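PDB 6Q1S: probable amino acid aminotransferase, which belongs to the class IV aminotransferase family and binds 4'-deoxy-4'-aminopyridoxal-5'-phosphate together with 2-oxoglutaric acid. Local coordinates for residues Leu37-Arg42 with Ala86-Leu91; Pro113-Val118 with Ser254-Ala259. One frame throughout, in Å; residues are numbered along the deposited sequence.

Interaction 1. Residues Leu37-Arg42 with Ala86-Leu91; sequences LVRDGR and ADEGAL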
# COMPACT_ATOMS: atom_id res chain seq x y z
N LEU B 37 2.02 -21.88 4.70
CA LEU B 37 3.19 -22.62 5.13
C LEU B 37 3.08 -24.07 4.67
O LEU B 37 2.05 -24.72 4.89
CB LEU B 37 3.35 -22.56 6.65
CG LEU B 37 4.52 -23.33 7.26
CD1 LEU B 37 5.84 -22.62 6.98
CD2 LEU B 37 4.31 -23.53 8.75
N VAL B 38 4.12 -24.56 4.02
CA VAL B 38 4.22 -25.97 3.65
C VAL B 38 4.98 -26.69 4.75
O VAL B 38 6.15 -26.39 5.00
CB VAL B 38 4.91 -26.15 2.29
CG1 VAL B 38 5.16 -27.62 2.01
CG2 VAL B 38 4.06 -25.54 1.18
N ARG B 39 4.32 -27.65 5.40
CA ARG B 39 4.93 -28.40 6.49
C ARG B 39 4.50 -29.85 6.40
O ARG B 39 3.30 -30.15 6.29
CB ARG B 39 4.53 -27.81 7.86
CG ARG B 39 4.89 -28.71 9.03
CD ARG B 39 4.42 -28.13 10.36
NE ARG B 39 5.35 -27.12 10.87
CZ ARG B 39 5.28 -26.58 12.08
NH1 ARG B 39 4.33 -26.97 12.93
NH2 ARG B 39 6.16 -25.67 12.46
N ASP B 40 5.48 -30.75 6.44
CA ASP B 40 5.25 -32.20 6.42
C ASP B 40 4.42 -32.62 5.21
O ASP B 40 3.43 -33.34 5.32
CB ASP B 40 4.61 -32.67 7.73
CG ASP B 40 5.53 -32.51 8.93
OD1 ASP B 40 5.16 -32.98 10.02
OD2 ASP B 40 6.61 -31.91 8.77
N GLY B 41 4.84 -32.14 4.04
CA GLY B 41 4.32 -32.64 2.78
C GLY B 41 3.08 -31.95 2.24
O GLY B 41 2.61 -32.35 1.17
N ARG B 42 2.56 -30.93 2.92
CA ARG B 42 1.33 -30.30 2.47
C ARG B 42 1.27 -28.86 2.94
O ARG B 42 1.81 -28.51 3.99
CB ARG B 42 0.10 -31.06 2.98
CG ARG B 42 -0.33 -32.22 2.10
CD ARG B 42 -0.95 -33.34 2.92
NE ARG B 42 -2.29 -32.99 3.39
CZ ARG B 42 -3.00 -33.74 4.23
NH1 ARG B 42 -4.21 -33.35 4.61
NH2 ARG B 42 -2.49 -34.87 4.71
N ALA B 86 12.69 -31.39 2.02
CA ALA B 86 11.89 -31.64 3.21
C ALA B 86 11.75 -30.42 4.10
O ALA B 86 11.01 -30.47 5.09
CB ALA B 86 12.48 -32.80 4.02
N ASP B 87 12.44 -29.32 3.78
CA ASP B 87 12.32 -28.11 4.57
C ASP B 87 10.94 -27.49 4.38
O ASP B 87 10.24 -27.76 3.40
CB ASP B 87 13.38 -27.09 4.18
CG ASP B 87 14.79 -27.56 4.47
OD1 ASP B 87 14.95 -28.42 5.36
OD2 ASP B 87 15.73 -27.06 3.82
N GLU B 88 10.55 -26.66 5.34
CA GLU B 88 9.30 -25.93 5.21
C GLU B 88 9.42 -24.92 4.07
O GLU B 88 10.52 -24.48 3.70
CB GLU B 88 8.94 -25.23 6.52
CG GLU B 88 8.37 -26.17 7.57
CD GLU B 88 8.20 -25.51 8.92
OE1 GLU B 88 7.89 -26.23 9.90
OE2 GLU B 88 8.37 -24.28 9.01
N GLY B 89 8.27 -24.55 3.51
CA GLY B 89 8.24 -23.63 2.40
C GLY B 89 7.28 -22.48 2.66
O GLY B 89 6.34 -22.58 3.44
N ALA B 90 7.55 -21.38 1.97
CA ALA B 90 6.71 -20.18 2.03
C ALA B 90 5.94 -20.11 0.72
O ALA B 90 6.47 -19.66 -0.30
CB ALA B 90 7.56 -18.93 2.25
N LEU B 91 4.69 -20.56 0.74
CA LEU B 91 3.83 -20.57 -0.43
C LEU B 91 2.94 -19.34 -0.41
O LEU B 91 2.26 -19.08 0.59
CB LEU B 91 2.99 -21.85 -0.48
CG LEU B 91 2.25 -22.16 -1.77
CD1 LEU B 91 2.28 -23.65 -2.07
CD2 LEU B 91 0.81 -21.68 -1.67

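Interaction 2. Residues Pro113-Val118 with Ser254-Ala259; sequences PVPARV and SSMTLA. With AKG (2-oxoglutaric acid), chain H; PMP (4'-deoxy-4'-aminopyridoxal-5'-phosphate), chain G.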
# COMPACT_ATOMS: atom_id res chain seq x y z
N PRO B 113 11.87 -20.18 -0.02
CA PRO B 113 12.37 -20.66 1.27
C PRO B 113 11.88 -19.82 2.44
O PRO B 113 11.70 -18.61 2.33
CB PRO B 113 13.89 -20.56 1.12
CG PRO B 113 14.13 -20.54 -0.35
CD PRO B 113 12.96 -19.84 -0.95
N VAL B 114 11.67 -20.49 3.56
CA VAL B 114 11.28 -19.80 4.80
C VAL B 114 12.49 -19.06 5.36
O VAL B 114 13.56 -19.67 5.54
CB VAL B 114 10.73 -20.80 5.82
CG1 VAL B 114 10.44 -20.12 7.14
CG2 VAL B 114 9.47 -21.46 5.27
N PRO B 115 12.37 -17.76 5.66
CA PRO B 115 13.54 -17.00 6.14
C PRO B 115 14.04 -17.51 7.48
O PRO B 115 13.31 -18.11 8.27
CB PRO B 115 13.00 -15.57 6.25
CG PRO B 115 11.77 -15.54 5.39
CD PRO B 115 11.19 -16.91 5.49
N ALA B 116 15.33 -17.25 7.73
CA ALA B 116 15.95 -17.69 8.98
C ALA B 116 15.39 -16.98 10.20
O ALA B 116 15.48 -17.51 11.31
CB ALA B 116 17.47 -17.48 8.91
N ARG B 117 14.81 -15.79 10.01
CA ARG B 117 14.17 -15.08 11.12
C ARG B 117 13.01 -15.87 11.72
O ARG B 117 12.64 -15.62 12.87
CB ARG B 117 13.69 -13.71 10.63
CG ARG B 117 12.56 -13.79 9.62
CD ARG B 117 11.74 -12.51 9.57
NE ARG B 117 10.95 -12.44 8.34
CZ ARG B 117 9.79 -13.05 8.16
NH1 ARG B 117 9.27 -13.80 9.12
NH2 ARG B 117 9.14 -12.92 7.01
N VAL B 118 12.44 -16.81 10.98
CA VAL B 118 11.28 -17.55 11.48
C VAL B 118 11.70 -18.54 12.56
O VAL B 118 11.02 -18.66 13.59
CB VAL B 118 10.56 -18.25 10.31
CG1 VAL B 118 9.58 -19.29 10.83
CG2 VAL B 118 9.84 -17.23 9.44
N SER B 254 0.83 -15.79 13.03
CA SER B 254 0.71 -15.63 11.58
C SER B 254 0.90 -17.01 10.95
O SER B 254 1.18 -17.99 11.63
CB SER B 254 1.72 -14.61 11.04
OG SER B 254 3.05 -15.06 11.22
N SER B 255 0.74 -17.06 9.62
CA SER B 255 0.72 -18.35 8.94
C SER B 255 2.11 -18.96 8.81
O SER B 255 2.26 -20.18 8.94
CB SER B 255 0.09 -18.19 7.55
OG SER B 255 -1.29 -17.87 7.65
N MET B 256 3.14 -18.14 8.57
CA MET B 256 4.48 -18.67 8.37
C MET B 256 5.30 -18.67 9.66
O MET B 256 5.97 -19.67 9.97
CB MET B 256 5.20 -17.87 7.28
CG MET B 256 6.64 -18.30 7.03
SD MET B 256 7.36 -17.53 5.57
CE MET B 256 7.63 -15.87 6.15
N THR B 257 5.28 -17.57 10.41
CA THR B 257 6.02 -17.50 11.67
C THR B 257 5.34 -18.29 12.78
O THR B 257 5.99 -18.59 13.79
CB THR B 257 6.19 -16.04 12.09
OG1 THR B 257 6.57 -15.25 10.95
CG2 THR B 257 7.27 -15.90 13.16
N LEU B 258 4.07 -18.64 12.61
CA LEU B 258 3.28 -19.37 13.60
C LEU B 258 3.10 -18.56 14.88
O LEU B 258 2.13 -17.80 14.99
CB LEU B 258 3.91 -20.74 13.90
CG LEU B 258 3.96 -21.70 12.71
CD1 LEU B 258 4.25 -23.11 13.19
CD2 LEU B 258 2.67 -21.65 11.90
N ALA B 259 4.00 -18.70 15.85
CA ALA B 259 3.83 -18.04 17.14
C ALA B 259 5.17 -17.54 17.64
O ALA B 259 6.08 -18.33 17.89
CB ALA B 259 3.19 -18.98 18.16
C1 AKG H . 5.87 -13.39 8.03
O1 AKG H . 6.79 -12.88 8.71
O2 AKG H . 5.50 -14.57 8.21
C2 AKG H . 5.21 -12.58 7.01
O5 AKG H . 4.00 -12.44 7.04
C3 AKG H . 6.03 -11.92 5.93
C4 AKG H . 6.46 -10.54 6.39
C5 AKG H . 7.92 -10.32 6.09
O3 AKG H . 8.52 -11.19 5.42
O4 AKG H . 8.48 -9.29 6.53
N1 PMP G . -2.31 -9.15 10.25
C2 PMP G . -1.65 -8.74 9.15
C2A PMP G . -1.63 -7.28 8.78
C3 PMP G . -0.95 -9.73 8.29
O3 PMP G . -0.27 -9.34 7.17
C4 PMP G . -1.00 -11.15 8.70
C4A PMP G . -0.32 -12.23 7.89
N4A PMP G . 1.14 -11.97 7.87
C5 PMP G . -1.76 -11.47 9.93
C6 PMP G . -2.38 -10.44 10.64
C5A PMP G . -1.86 -12.90 10.41
O4P PMP G . -2.62 -13.66 9.47
P PMP G . -2.32 -15.22 9.25
O1P PMP G . -0.90 -15.37 8.77
O2P PMP G . -2.51 -15.95 10.57
O3P PMP G . -3.28 -15.77 8.22

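Interaction 1. Residues Leu37-Arg42 with Ala86-Leu91
V38 and G89 face each other as an antiparallel hydrogen-bonded pair where strand 31-39 runs beside strand 89-96 in the five-stranded antiparallel sheet of this class IV aminotransferase. The bond from V38 N to G89 O is almost straight, with an N-H...O angle of 174°; the return bond, from G89 N to V38 O, is longer at 3.2 Å. With no side chain on G89, CB of V38 comes close to the backbone of G89, 3.9 Å from its N, and CG2 of V38 continues to CD1 and CB of L91. Helix 67-84 covers this side through W81, V82 and T78.

E88, just before the second strand, supplies the polar side chain that 86-91 brings to the contact. Its CB and CG both pass V38 O, each at 3.4 Å, and CG also comes near CB of R39. CG stands opposite the carbonyl carbon (chi1 -77°) and the chain is extended from there, which carries the carboxylate alongside the arginine, both side chains pointing the same way. OE2 lies against CD1 of L37 and forms a salt bridge with R122. OE1 forms a salt bridge with R39, taking hydrogen bonds from both NE and NH2.

R39 NH1 is paired with D284, so the guanidinium is bound by carboxylates at two places, which would limit its rotation. Beyond R39 the chain reverses in a type I' turn ending at R42, closed by R39 N bonding to R42 O. The two bonds to E88 OE1 measure 2.9 Å from R39 NE and 3.1 Å from R39 NH2, and both nitrogens approach from the same face of the carboxylate.

Interaction 2. Residues Pro113-Val118 with Ser254-Ala259
M256 reaches across to the 113-118 segment and lies at about a right angle to V118, with its CG 4.1 Å from V118 CG2. The same CG touches CG1 of V114. The methionine leaves its backbone with CG anti to N (chi1 178°) and bends at chi3 (74°), turning the terminal methyl toward R117 and the bound 2-oxoglutaric acid. There CE meets CD of P115 at 3.8 Å, the two side chains crossing at a slant, and lies obliquely to the R117 guanidinium, 3.4 Å from NH2.

One face of that guanidinium receives CG of P115, offset toward the rim. The R117 side chain runs roughly perpendicular to T257, whose OG1 lies near the guanidinium plane, 3.6 Å from NH1. Both residues turn to the ligand. R117 NH2 is modelled 2.4 Å from O3 of one carboxylate, too short for the details of that bond to be trusted. T257 OG1 donates to O2 of the other at 3.0 Å, and R117 NH1 lies 2.7 Å from O1 of that same carboxylate. R187 also bonds the 2-oxoglutaric acid.

One residue before M256, S255 OG donates to phosphate oxygen O1P of the 4'-deoxy-4'-aminopyridoxal-5'-phosphate at 2.8 Å, while S255 N makes a weak bond to the same oxygen. S255, with T218 and T219, holds the 4'-deoxy-4'-aminopyridoxal-5'-phosphate while M256 and T257 face the 2-oxoglutaric acid, consistent with the active site of a class IV aminotransferase.

In the fold
Both segments of interaction 1 precede those of interaction 2 in sequence, and the two centres lie 11 Å apart. Interaction 1 joins neighbouring strands of the antiparallel sheet; strand 106-113 of that sheet leads into the 113-118 segment of interaction 2, whose other segment enters strand 258-265 of the mixed sheet. The two contacts touch directly: L258 CD1 packs 3.3 Å from R39 NH2, and V114 CG2 lies against the backbone of E88 and G89. R122 of helix 116-123, the partner of E88, also bonds M256 O. The antiparallel sheet thus abuts the loop that carries the ligand-binding residues S255 and T257.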